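Long-range contacts in 33-36 kDa outer membrane protein (Acinetobacter baumannii, PDB 6GIE), which probably forms a beta-barrel channel through the outer membrane and is thought to be linked to carbapenem susceptibility: residues 42-47 / 78-83; 208-213 / 224-229; 238-243 / 250-255; 272-277 / 284-289. All blocks are in the same frame, centred on the assembly; numbering follows the deposited sequence.

Interaction 1 of 4, residues 42-47 / 78-83; sequences NFTGTA and AYNYIK
Phe43 and Lys83 begin an antiparallel strand-to-strand contact that runs on to Ala47 and Tyr79, joining strands 43-52 and 74-83 side by side in the barrel wall. Hydrogen-bonded pairs at Phe43-Lys83, Gly45-Tyr81 and Ala47-Tyr79 alternate with non-hydrogen-bonded pairs at Thr44-Ile82 and Thr46-Asn80. Two of the shorter bonds are Lys83 N to Phe43 O and Tyr79 N to Ala47 O, both 2.9 Å. Lys83 O receives a second donor, for Asn42 N reaches it weakly at 3.3 Å beside Phe43 N at 3.2 Å, which makes a classic beta bulge at this end.

Thr44, Thr46, Asn80 and Ile82 share the face turned to the barrel interior. Asn80 lays its amide across the neighbouring strand because chi1 (177°) holds CG trans to the backbone N, and there ND2 donates to Thr46 OG1 at 2.9 Å. The acceptor sits almost exactly in the amide plane, and the N-H...O angle is 150°. The methyl CG2 of Thr44 touches the same ND2 at 3.6 Å. Threonine suits such a place, since its branched CB fits an extended backbone while its hydroxyl can serve a polar neighbour.

Phe43, Tyr79, Tyr81 and Lys83 point outward, Tyr79 meeting the ring of Tyr97. Mostly polar residues inward, with aromatic rings among those outward, on neighbouring antiparallel strands, is the pattern of an outer-membrane beta barrel.

Interaction 2 of 4, residues 208-213 / 224-229; sequences IGFEAF and MKTDLF. With C8E ((hydroxyethyloxy)tri(ethyloxy)octane), chain E.
Gly209 and Asp227 exchange two backbone hydrogen bonds, and Glu211 and Lys225 exchange two more, so strands 207-216 and 220-229 are fully laddered over this length. Asp227 N reaches Gly209 O at 2.7 Å and Gly209 N reaches Asp227 O at 2.9 Å. Lys225 N to Glu211 O is 2.8 Å, while the return bond from Glu211 N to Lys225 O is longer, at 3.1 Å. The intervening residues turn their peptide groups to the flanking strands: Ile208, Phe210 and Ala212 bond with Gly199, Tyr197 and Thr195, and Met224 with Phe240.

The two strands form a beta hairpin in the porin barrel, and their side chains separate by character. Glu211, Lys225 and Asp227 face the interior. Glu211 OE2 makes a salt bridge with Lys196 and OE1 a long, weak ion pair with Arg194; Lys225 NZ stays 6.8 Å from Glu211 OE2, so the charged pair across the strands is not in contact. Glycine suits position 209 because its bare backbone lets the edge of the Phe229 ring come close, with CE2 3.8 Å from Gly209 N. The same ring packs on Pro62 and Ala64.

The outward face is mainly apolar. Phe210 and Thr226 lie alongside each other, the hydroxyl OG1 of Thr226 set at the ring edge, 3.5 Å from Phe210 CD1. Ile208 and Leu228 likewise run side by side, consistent with a lipid-facing surface; a detergent molecule lies against Leu228 and Thr226, its C16 3.4 Å from Leu228 CD1.

Interaction 3 of 4, residues 238-243 / 250-255; sequences ASFADV and YDHVWG. With C8E ((hydroxyethyloxy)tri(ethyloxy)octane), chain D; C8E ((hydroxyethyloxy)tri(ethyloxy)octane), chain E.
Val243 and Val253 pack together where the hairpin of strands 234-242 and 252-261 in the porin barrel gives way to the connecting loop. Val243 loses the most surface to this contact. Its CG2 sits between the backbone N and the carbonyl carbon, and from there it meets Val253 CG2 at 4.2 Å and the CB of Tyr250. Its backbone N holds Asp251 O at 2.9 Å in an almost straight bond (175°), extending the ladder one rung past the regular strand.

Val253 faces the barrel interior beside Ala241, whose small methyl lets the two CB atoms approach to 4.3 Å. The two exchange backbone hydrogen bonds: Ala241 N to Val253 O spans 2.7 Å, Val253 N to Ala241 O 2.9 Å. Val253 also touches Val273 and Ala275 of the next strand.

Gly255 forms the other hydrogen-bonded pair, with Ser239. Having no side chain, it lets Ser239 OG settle 3.8 Å from its N. Between these pairs Phe240 and Trp254 point outward, consistent with a membrane-facing surface. The indole edge of Trp254 meets a bound detergent, NE1 donating a weak hydrogen bond to its ether O15 at 3.3 Å.

Interaction 4 of 4, residues 272-277 / 284-289; sequences FVKANA and DTQTIG. With C8E ((hydroxyethyloxy)tri(ethyloxy)octane), chain D.
Val273 and Thr287 pair across a beta hairpin of the porin barrel, formed by strands 266-276 and 285-295, the latter also pairing with strand 22-35 to close the wall. The backbone bonds are tight at this pair: Val273 N to Thr287 O is 2.8 Å and Thr287 N to Val273 O 2.7 Å, both donors in the carbonyl plane of the acceptor. Nearer the connecting loop the ladder loosens at Ala275 and Thr285. The alpha-carbon hydrogens of Phe272 and Lys274 add CA-H...O contacts to Thr287 O and Thr285 O.

On the interior side the side chains pack through their branched carbons: CB of Val273 and CB of Thr287 stand 4.0 Å apart, two residues whose shape suits an extended strand. Thr285 lies on this side too, and its OG1 is hydrogen-bonded to Tyr250 OH.

Polar and aromatic side chains meet on the outward face. Gln286 crosses Phe272 with its amide plane 61° from the ring plane and sets OE1 at the ring edge, 3.4 Å from CE1; CG of Phe272 anti to its backbone N (chi1 171°) leads the ring to this meeting. Lys274 runs alongside Gln286, its CE 4.1 Å from NE2.

Detergent borders the same face. The ring of Phe272 approaches it through CE2, and the aliphatic run of Lys274 lies against its ether, with CD 3.1 Å from O15.

How the interactions relate
All four contacts are antiparallel strand pairings in the wall of one porin barrel, and they follow one another along the chain in the order given. Interactions 2, 3 and 4 are hairpins on consecutive strands: strands 220-229 and 234-242 join interaction 2 to interaction 3, their centres about 14 Å apart, and strands 252-261 and 266-276 join interaction 3 to interaction 4, centres about 9 Å apart. A detergent molecule bridges each of these junctions on the outer surface. Interaction 1 touches none of them; strand 22-35, between strands 43-52 and 285-295, links it to interaction 4. It lies opposite interaction 2 across the chain's centre, about 24 Å away, consistent with a continuous wall round a channel.

Interaction 1 of 4, residues 42-47 / 78-83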
# COMPACT_ATOMS: atom_id res chain seq x y z
N ASN A 42 -15.34 -8.03 -13.40
CA ASN A 42 -15.90 -6.69 -13.60
C ASN A 42 -16.06 -5.92 -12.28
O ASN A 42 -15.57 -4.80 -12.18
CB ASN A 42 -17.23 -6.76 -14.35
CG ASN A 42 -17.06 -7.25 -15.78
OD1 ASN A 42 -17.61 -6.67 -16.74
ND2 ASN A 42 -16.28 -8.31 -15.93
N PHE A 43 -16.70 -6.50 -11.27
CA PHE A 43 -16.78 -5.87 -9.93
C PHE A 43 -15.76 -6.41 -8.93
O PHE A 43 -15.52 -7.61 -8.88
CB PHE A 43 -18.16 -6.08 -9.33
CG PHE A 43 -19.30 -5.75 -10.26
CD1 PHE A 43 -19.74 -4.45 -10.39
CD2 PHE A 43 -19.93 -6.75 -10.99
CE1 PHE A 43 -20.81 -4.15 -11.24
CE2 PHE A 43 -20.98 -6.47 -11.86
CZ PHE A 43 -21.42 -5.16 -11.97
N THR A 44 -15.25 -5.52 -8.09
CA THR A 44 -14.26 -5.84 -7.05
C THR A 44 -14.62 -5.08 -5.79
O THR A 44 -15.01 -3.93 -5.84
CB THR A 44 -12.83 -5.46 -7.49
OG1 THR A 44 -12.51 -6.16 -8.70
CG2 THR A 44 -11.80 -5.85 -6.45
N GLY A 45 -14.49 -5.76 -4.64
CA GLY A 45 -14.60 -5.11 -3.32
C GLY A 45 -13.52 -5.60 -2.36
O GLY A 45 -13.15 -6.78 -2.40
N THR A 46 -13.01 -4.70 -1.52
CA THR A 46 -11.99 -4.98 -0.51
C THR A 46 -12.34 -4.23 0.76
O THR A 46 -12.67 -3.05 0.71
CB THR A 46 -10.62 -4.56 -0.95
OG1 THR A 46 -10.35 -5.15 -2.20
CG2 THR A 46 -9.52 -5.04 0.06
N ALA A 47 -12.36 -4.98 1.86
CA ALA A 47 -12.46 -4.48 3.21
C ALA A 47 -11.18 -4.99 3.93
O ALA A 47 -10.75 -6.12 3.71
CB ALA A 47 -13.71 -5.03 3.86
N ALA A 78 -7.69 -8.87 5.77
CA ALA A 78 -8.40 -8.35 4.63
C ALA A 78 -9.26 -9.42 4.00
O ALA A 78 -9.00 -10.60 4.16
CB ALA A 78 -7.41 -7.73 3.57
N TYR A 79 -10.28 -8.97 3.29
CA TYR A 79 -11.12 -9.77 2.44
C TYR A 79 -11.31 -9.08 1.06
O TYR A 79 -11.47 -7.85 0.98
CB TYR A 79 -12.49 -9.98 3.12
CG TYR A 79 -13.55 -10.58 2.25
CD1 TYR A 79 -13.37 -11.84 1.67
CD2 TYR A 79 -14.75 -9.90 2.01
CE1 TYR A 79 -14.37 -12.41 0.89
CE2 TYR A 79 -15.74 -10.45 1.22
CZ TYR A 79 -15.54 -11.71 0.66
OH TYR A 79 -16.52 -12.28 -0.11
N ASN A 80 -11.28 -9.88 -0.02
CA ASN A 80 -11.39 -9.38 -1.35
C ASN A 80 -12.34 -10.25 -2.15
O ASN A 80 -12.32 -11.48 -2.06
CB ASN A 80 -10.04 -9.36 -2.06
CG ASN A 80 -10.18 -8.90 -3.52
OD1 ASN A 80 -10.23 -9.72 -4.46
ND2 ASN A 80 -10.33 -7.58 -3.71
N TYR A 81 -13.13 -9.58 -2.99
CA TYR A 81 -14.21 -10.20 -3.72
C TYR A 81 -14.08 -9.79 -5.20
O TYR A 81 -13.84 -8.61 -5.51
CB TYR A 81 -15.52 -9.69 -3.11
CG TYR A 81 -16.78 -10.05 -3.80
CD1 TYR A 81 -17.13 -11.39 -3.98
CD2 TYR A 81 -17.66 -9.07 -4.24
CE1 TYR A 81 -18.31 -11.75 -4.62
CE2 TYR A 81 -18.86 -9.42 -4.87
CZ TYR A 81 -19.17 -10.76 -5.05
OH TYR A 81 -20.33 -11.13 -5.66
N ILE A 82 -14.23 -10.75 -6.11
CA ILE A 82 -14.25 -10.45 -7.52
C ILE A 82 -15.37 -11.20 -8.16
O ILE A 82 -15.39 -12.42 -8.07
CB ILE A 82 -12.95 -10.82 -8.24
CG1 ILE A 82 -11.77 -10.11 -7.62
CG2 ILE A 82 -13.03 -10.44 -9.73
CD1 ILE A 82 -10.47 -10.53 -8.24
N LYS A 83 -16.25 -10.46 -8.83
CA LYS A 83 -17.48 -10.98 -9.46
C LYS A 83 -17.49 -10.76 -10.99
O LYS A 83 -17.52 -9.61 -11.46
CB LYS A 83 -18.66 -10.24 -8.84
CG LYS A 83 -20.02 -10.91 -8.90
CD LYS A 83 -21.06 -9.95 -8.32
CE LYS A 83 -22.34 -10.66 -7.90
NZ LYS A 83 -22.98 -11.34 -9.06

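Interaction 2 of 4, residues 208-213 / 224-229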
# COMPACT_ATOMS: atom_id res chain seq x y z
N ILE A 208 5.93 14.50 0.10
CA ILE A 208 6.00 13.60 -1.02
C ILE A 208 6.28 12.19 -0.59
O ILE A 208 7.02 11.97 0.37
CB ILE A 208 7.07 14.13 -1.94
CG1 ILE A 208 7.02 13.41 -3.28
CG2 ILE A 208 8.45 14.01 -1.29
CD1 ILE A 208 7.72 14.23 -4.40
N GLY A 209 5.69 11.22 -1.28
CA GLY A 209 5.94 9.81 -1.01
C GLY A 209 6.22 9.02 -2.26
O GLY A 209 5.57 9.23 -3.31
N PHE A 210 7.18 8.10 -2.17
CA PHE A 210 7.55 7.28 -3.30
C PHE A 210 7.59 5.87 -2.81
O PHE A 210 8.10 5.61 -1.65
CB PHE A 210 8.97 7.59 -3.88
CG PHE A 210 9.20 9.01 -4.27
CD1 PHE A 210 8.64 9.55 -5.43
CD2 PHE A 210 10.07 9.82 -3.53
CE1 PHE A 210 8.92 10.87 -5.82
CE2 PHE A 210 10.37 11.11 -3.91
CZ PHE A 210 9.76 11.65 -5.03
N GLU A 211 7.17 4.98 -3.70
CA GLU A 211 7.29 3.52 -3.49
C GLU A 211 7.63 2.84 -4.83
O GLU A 211 7.03 3.15 -5.90
CB GLU A 211 5.95 2.88 -2.99
CG GLU A 211 5.69 2.99 -1.53
CD GLU A 211 4.77 1.89 -0.94
OE1 GLU A 211 5.09 0.67 -1.00
OE2 GLU A 211 3.75 2.26 -0.35
N ALA A 212 8.55 1.90 -4.77
CA ALA A 212 9.00 1.16 -5.93
C ALA A 212 9.12 -0.30 -5.55
O ALA A 212 9.35 -0.64 -4.35
CB ALA A 212 10.35 1.68 -6.39
N PHE A 213 8.93 -1.17 -6.54
CA PHE A 213 8.68 -2.60 -6.32
C PHE A 213 9.25 -3.30 -7.49
O PHE A 213 9.01 -2.91 -8.66
CB PHE A 213 7.16 -2.89 -6.28
CG PHE A 213 6.79 -4.22 -5.63
CD1 PHE A 213 6.96 -4.42 -4.26
CD2 PHE A 213 6.22 -5.25 -6.38
CE1 PHE A 213 6.60 -5.62 -3.65
CE2 PHE A 213 5.85 -6.45 -5.76
CZ PHE A 213 6.04 -6.64 -4.40
N MET A 224 6.11 1.46 -9.84
CA MET A 224 6.30 2.62 -8.94
C MET A 224 5.04 3.46 -8.75
O MET A 224 4.14 3.56 -9.63
CB MET A 224 7.55 3.51 -9.36
CG MET A 224 7.42 4.32 -10.66
SD MET A 224 8.73 5.56 -11.10
CE MET A 224 9.58 5.77 -9.51
N LYS A 225 5.02 4.14 -7.62
CA LYS A 225 3.92 5.01 -7.24
C LYS A 225 4.52 6.29 -6.73
O LYS A 225 5.53 6.26 -6.03
CB LYS A 225 3.08 4.36 -6.13
CG LYS A 225 1.87 5.19 -5.73
CD LYS A 225 1.15 4.69 -4.47
CE LYS A 225 -0.36 4.69 -4.73
NZ LYS A 225 -0.72 3.39 -5.41
N THR A 226 3.88 7.42 -6.99
CA THR A 226 4.32 8.66 -6.35
C THR A 226 3.12 9.35 -5.77
O THR A 226 2.06 9.37 -6.40
CB THR A 226 5.01 9.56 -7.42
OG1 THR A 226 6.17 8.88 -7.85
CG2 THR A 226 5.38 10.97 -6.90
N ASP A 227 3.28 9.97 -4.60
CA ASP A 227 2.15 10.71 -4.01
C ASP A 227 2.59 12.09 -3.67
O ASP A 227 3.62 12.27 -3.03
CB ASP A 227 1.65 10.00 -2.75
CG ASP A 227 0.82 8.75 -3.07
OD1 ASP A 227 -0.07 8.79 -3.96
OD2 ASP A 227 1.04 7.71 -2.42
N LEU A 228 1.85 13.09 -4.12
CA LEU A 228 2.12 14.48 -3.77
C LEU A 228 1.07 14.90 -2.71
O LEU A 228 -0.11 15.11 -3.02
CB LEU A 228 2.00 15.40 -4.99
CG LEU A 228 2.57 14.82 -6.29
CD1 LEU A 228 2.51 15.74 -7.49
CD2 LEU A 228 4.03 14.51 -6.02
N PHE A 229 1.58 15.15 -1.51
CA PHE A 229 0.81 15.61 -0.38
C PHE A 229 0.70 17.09 -0.44
O PHE A 229 1.52 17.80 0.11
CB PHE A 229 1.40 15.08 0.92
CG PHE A 229 1.33 13.61 0.96
CD1 PHE A 229 0.12 12.99 1.25
CD2 PHE A 229 2.42 12.84 0.63
CE1 PHE A 229 0.02 11.61 1.21
CE2 PHE A 229 2.34 11.45 0.60
CZ PHE A 229 1.13 10.83 0.89
C14 C8E E . -0.01 13.57 -10.35
O15 C8E E . 0.95 12.61 -9.91
C16 C8E E . 2.26 13.16 -9.74
C17 C8E E . 3.34 12.08 -9.72
O18 C8E E . 3.82 11.82 -11.05
C19 C8E E . 5.09 11.16 -11.13
C20 C8E E . 4.93 9.69 -11.47
O21 C8E E . 5.82 9.40 -12.55

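Interaction 3 of 4, residues 238-243 / 250-255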
# COMPACT_ATOMS: atom_id res chain seq x y z
N ALA A 238 0.23 9.09 -8.75
CA ALA A 238 0.27 8.35 -9.97
C ALA A 238 1.12 7.11 -9.81
O ALA A 238 1.94 7.01 -8.87
CB ALA A 238 0.81 9.24 -11.12
N SER A 239 0.95 6.16 -10.71
CA SER A 239 1.61 4.89 -10.60
C SER A 239 1.71 4.21 -11.93
O SER A 239 1.00 4.51 -12.88
CB SER A 239 0.87 3.92 -9.61
OG SER A 239 -0.40 3.64 -10.12
N PHE A 240 2.63 3.28 -11.98
CA PHE A 240 3.02 2.69 -13.24
C PHE A 240 3.52 1.33 -12.90
O PHE A 240 4.12 1.13 -11.82
CB PHE A 240 4.13 3.48 -13.98
CG PHE A 240 4.58 2.80 -15.24
CD1 PHE A 240 3.88 2.97 -16.47
CD2 PHE A 240 5.67 1.92 -15.22
CE1 PHE A 240 4.26 2.30 -17.64
CE2 PHE A 240 6.05 1.23 -16.38
CZ PHE A 240 5.33 1.42 -17.59
N ALA A 241 3.29 0.39 -13.79
CA ALA A 241 3.84 -0.93 -13.56
C ALA A 241 3.99 -1.68 -14.87
O ALA A 241 3.30 -1.46 -15.84
CB ALA A 241 2.98 -1.68 -12.54
N ASP A 242 5.00 -2.50 -14.92
CA ASP A 242 5.24 -3.34 -16.09
C ASP A 242 5.02 -4.77 -15.58
O ASP A 242 5.64 -5.21 -14.59
CB ASP A 242 6.68 -3.19 -16.62
CG ASP A 242 6.91 -3.97 -17.90
OD1 ASP A 242 6.96 -5.20 -17.82
OD2 ASP A 242 7.04 -3.36 -18.99
N VAL A 243 4.12 -5.46 -16.28
CA VAL A 243 3.66 -6.75 -15.82
C VAL A 243 3.64 -7.83 -16.90
O VAL A 243 3.15 -8.91 -16.63
CB VAL A 243 2.29 -6.61 -15.11
CG1 VAL A 243 2.39 -5.64 -13.93
CG2 VAL A 243 1.22 -6.15 -16.07
N TYR A 250 -1.54 -8.89 -20.29
CA TYR A 250 -1.27 -7.45 -20.10
C TYR A 250 0.21 -7.10 -19.94
O TYR A 250 0.93 -7.73 -19.16
CB TYR A 250 -2.01 -6.93 -18.87
CG TYR A 250 -3.51 -7.04 -18.89
CD1 TYR A 250 -4.27 -6.32 -19.82
CD2 TYR A 250 -4.18 -7.85 -17.97
CE1 TYR A 250 -5.65 -6.43 -19.84
CE2 TYR A 250 -5.56 -7.95 -17.98
CZ TYR A 250 -6.29 -7.24 -18.92
OH TYR A 250 -7.67 -7.35 -18.92
N ASP A 251 0.61 -6.02 -20.60
CA ASP A 251 1.97 -5.50 -20.55
C ASP A 251 2.15 -4.32 -19.56
O ASP A 251 2.95 -4.38 -18.65
CB ASP A 251 2.41 -5.09 -21.96
CG ASP A 251 3.69 -5.77 -22.39
OD1 ASP A 251 3.68 -7.02 -22.52
OD2 ASP A 251 4.70 -5.05 -22.59
N HIS A 252 1.41 -3.23 -19.72
CA HIS A 252 1.66 -2.03 -18.91
C HIS A 252 0.41 -1.57 -18.14
O HIS A 252 -0.71 -1.71 -18.65
CB HIS A 252 2.20 -0.92 -19.81
CG HIS A 252 3.43 -1.34 -20.55
ND1 HIS A 252 3.46 -1.49 -21.92
CD2 HIS A 252 4.65 -1.72 -20.10
CE1 HIS A 252 4.65 -1.92 -22.29
NE2 HIS A 252 5.40 -2.07 -21.20
N VAL A 253 0.62 -1.06 -16.93
CA VAL A 253 -0.42 -0.49 -16.09
C VAL A 253 -0.05 0.90 -15.59
O VAL A 253 1.04 1.09 -15.10
CB VAL A 253 -0.65 -1.33 -14.84
CG1 VAL A 253 -1.66 -0.67 -13.93
CG2 VAL A 253 -1.12 -2.72 -15.26
N TRP A 254 -0.97 1.86 -15.72
CA TRP A 254 -0.78 3.18 -15.16
C TRP A 254 -2.07 3.69 -14.48
O TRP A 254 -3.19 3.28 -14.83
CB TRP A 254 -0.22 4.12 -16.22
CG TRP A 254 -1.06 4.34 -17.36
CD1 TRP A 254 -1.80 5.45 -17.59
CD2 TRP A 254 -1.26 3.48 -18.51
NE1 TRP A 254 -2.49 5.34 -18.78
CE2 TRP A 254 -2.17 4.14 -19.36
CE3 TRP A 254 -0.79 2.21 -18.87
CZ2 TRP A 254 -2.62 3.57 -20.58
CZ3 TRP A 254 -1.24 1.64 -20.06
CH2 TRP A 254 -2.13 2.32 -20.92
N GLY A 255 -1.89 4.51 -13.45
CA GLY A 255 -2.98 5.00 -12.71
C GLY A 255 -2.81 6.37 -12.09
O GLY A 255 -1.70 6.86 -11.92
O12 C8E D . -3.45 6.78 -22.36
C13 C8E D . -4.34 7.80 -21.91
C14 C8E D . -3.95 8.25 -20.51
O15 C8E D . -4.78 7.59 -19.56
C16 C8E D . -4.99 8.29 -18.33
C17 C8E D . -4.12 7.63 -17.27
O18 C8E D . -4.25 8.25 -16.00
C19 C8E D . -3.30 7.77 -15.06
C20 C8E D . -1.95 8.44 -15.21
O21 C8E D . -1.90 9.59 -14.35
C14 C8E E . -0.01 13.57 -10.35
O15 C8E E . 0.95 12.61 -9.91
C16 C8E E . 2.26 13.16 -9.74
C17 C8E E . 3.34 12.08 -9.72
O18 C8E E . 3.82 11.82 -11.05
C19 C8E E . 5.09 11.16 -11.13
C20 C8E E . 4.93 9.69 -11.47
O21 C8E E . 5.82 9.40 -12.55

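Interaction 4 of 4, residues 272-277 / 284-289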
# COMPACT_ATOMS: atom_id res chain seq x y z
N PHE A 272 -8.11 5.65 -10.74
CA PHE A 272 -8.40 5.39 -12.12
C PHE A 272 -7.18 4.68 -12.67
O PHE A 272 -6.07 5.23 -12.62
CB PHE A 272 -8.66 6.70 -12.88
CG PHE A 272 -8.75 6.51 -14.37
CD1 PHE A 272 -9.48 5.46 -14.91
CD2 PHE A 272 -8.19 7.41 -15.22
CE1 PHE A 272 -9.59 5.27 -16.27
CE2 PHE A 272 -8.32 7.24 -16.62
CZ PHE A 272 -9.00 6.15 -17.14
N VAL A 273 -7.37 3.51 -13.27
CA VAL A 273 -6.25 2.61 -13.64
C VAL A 273 -6.48 2.04 -15.00
O VAL A 273 -7.55 1.52 -15.29
CB VAL A 273 -6.05 1.50 -12.60
CG1 VAL A 273 -4.90 0.56 -12.96
CG2 VAL A 273 -5.71 2.12 -11.24
N LYS A 274 -5.52 2.21 -15.88
CA LYS A 274 -5.65 1.70 -17.20
C LYS A 274 -4.65 0.61 -17.38
O LYS A 274 -3.58 0.68 -16.78
CB LYS A 274 -5.29 2.76 -18.22
CG LYS A 274 -6.27 3.90 -18.29
CD LYS A 274 -6.10 4.82 -19.49
CE LYS A 274 -6.54 4.17 -20.79
NZ LYS A 274 -6.61 5.09 -21.94
N ALA A 275 -4.95 -0.39 -18.21
CA ALA A 275 -3.94 -1.41 -18.55
C ALA A 275 -4.05 -1.77 -19.99
O ALA A 275 -5.13 -1.75 -20.54
CB ALA A 275 -4.07 -2.66 -17.69
N ASN A 276 -2.92 -2.10 -20.61
CA ASN A 276 -2.95 -2.55 -22.00
C ASN A 276 -2.05 -3.77 -22.32
O ASN A 276 -1.29 -4.27 -21.44
CB ASN A 276 -2.76 -1.33 -22.91
CG ASN A 276 -1.31 -1.00 -23.19
OD1 ASN A 276 -1.02 -0.39 -24.22
ND2 ASN A 276 -0.41 -1.37 -22.30
N ALA A 277 -2.22 -4.27 -23.55
CA ALA A 277 -1.37 -5.34 -24.17
C ALA A 277 -1.13 -5.07 -25.65
O ALA A 277 -0.34 -4.19 -26.02
CB ALA A 277 -2.02 -6.70 -24.00
N ASP A 284 -6.91 -1.73 -23.90
CA ASP A 284 -8.04 -2.52 -23.43
C ASP A 284 -8.61 -1.94 -22.15
O ASP A 284 -9.57 -1.18 -22.18
CB ASP A 284 -7.65 -4.00 -23.22
CG ASP A 284 -7.79 -4.83 -24.48
OD1 ASP A 284 -8.20 -4.25 -25.52
OD2 ASP A 284 -7.52 -6.05 -24.44
N THR A 285 -8.01 -2.26 -21.03
CA THR A 285 -8.76 -2.29 -19.78
C THR A 285 -8.67 -1.04 -18.88
O THR A 285 -7.62 -0.45 -18.74
CB THR A 285 -8.40 -3.59 -19.02
OG1 THR A 285 -9.03 -4.68 -19.69
CG2 THR A 285 -8.91 -3.60 -17.61
N GLN A 286 -9.78 -0.70 -18.24
CA GLN A 286 -9.85 0.44 -17.31
C GLN A 286 -10.56 0.05 -16.04
O GLN A 286 -11.53 -0.69 -16.09
CB GLN A 286 -10.64 1.63 -17.88
CG GLN A 286 -10.31 2.00 -19.30
CD GLN A 286 -10.85 3.35 -19.72
OE1 GLN A 286 -11.45 4.08 -18.92
NE2 GLN A 286 -10.62 3.72 -20.98
N THR A 287 -10.13 0.66 -14.95
CA THR A 287 -10.61 0.43 -13.61
C THR A 287 -10.87 1.77 -12.94
O THR A 287 -9.96 2.60 -12.81
CB THR A 287 -9.57 -0.34 -12.78
OG1 THR A 287 -9.33 -1.60 -13.42
CG2 THR A 287 -10.04 -0.63 -11.34
N ILE A 288 -12.13 2.02 -12.59
CA ILE A 288 -12.51 3.16 -11.79
C ILE A 288 -12.79 2.63 -10.37
O ILE A 288 -13.34 1.56 -10.20
CB ILE A 288 -13.65 3.94 -12.48
CG1 ILE A 288 -14.21 5.02 -11.57
CG2 ILE A 288 -14.80 3.02 -12.88
CD1 ILE A 288 -13.26 6.15 -11.34
N GLY A 289 -12.41 3.40 -9.37
CA GLY A 289 -12.46 2.95 -8.00
C GLY A 289 -12.66 4.09 -7.02
O GLY A 289 -12.20 5.19 -7.25
O12 C8E D . -3.45 6.78 -22.36
C13 C8E D . -4.34 7.80 -21.91
C14 C8E D . -3.95 8.25 -20.51
O15 C8E D . -4.78 7.59 -19.56
C16 C8E D . -4.99 8.29 -18.33
C17 C8E D . -4.12 7.63 -17.27
O18 C8E D . -4.25 8.25 -16.00
C19 C8E D . -3.30 7.77 -15.06
C20 C8E D . -1.95 8.44 -15.21
O21 C8E D . -1.90 9.59 -14.35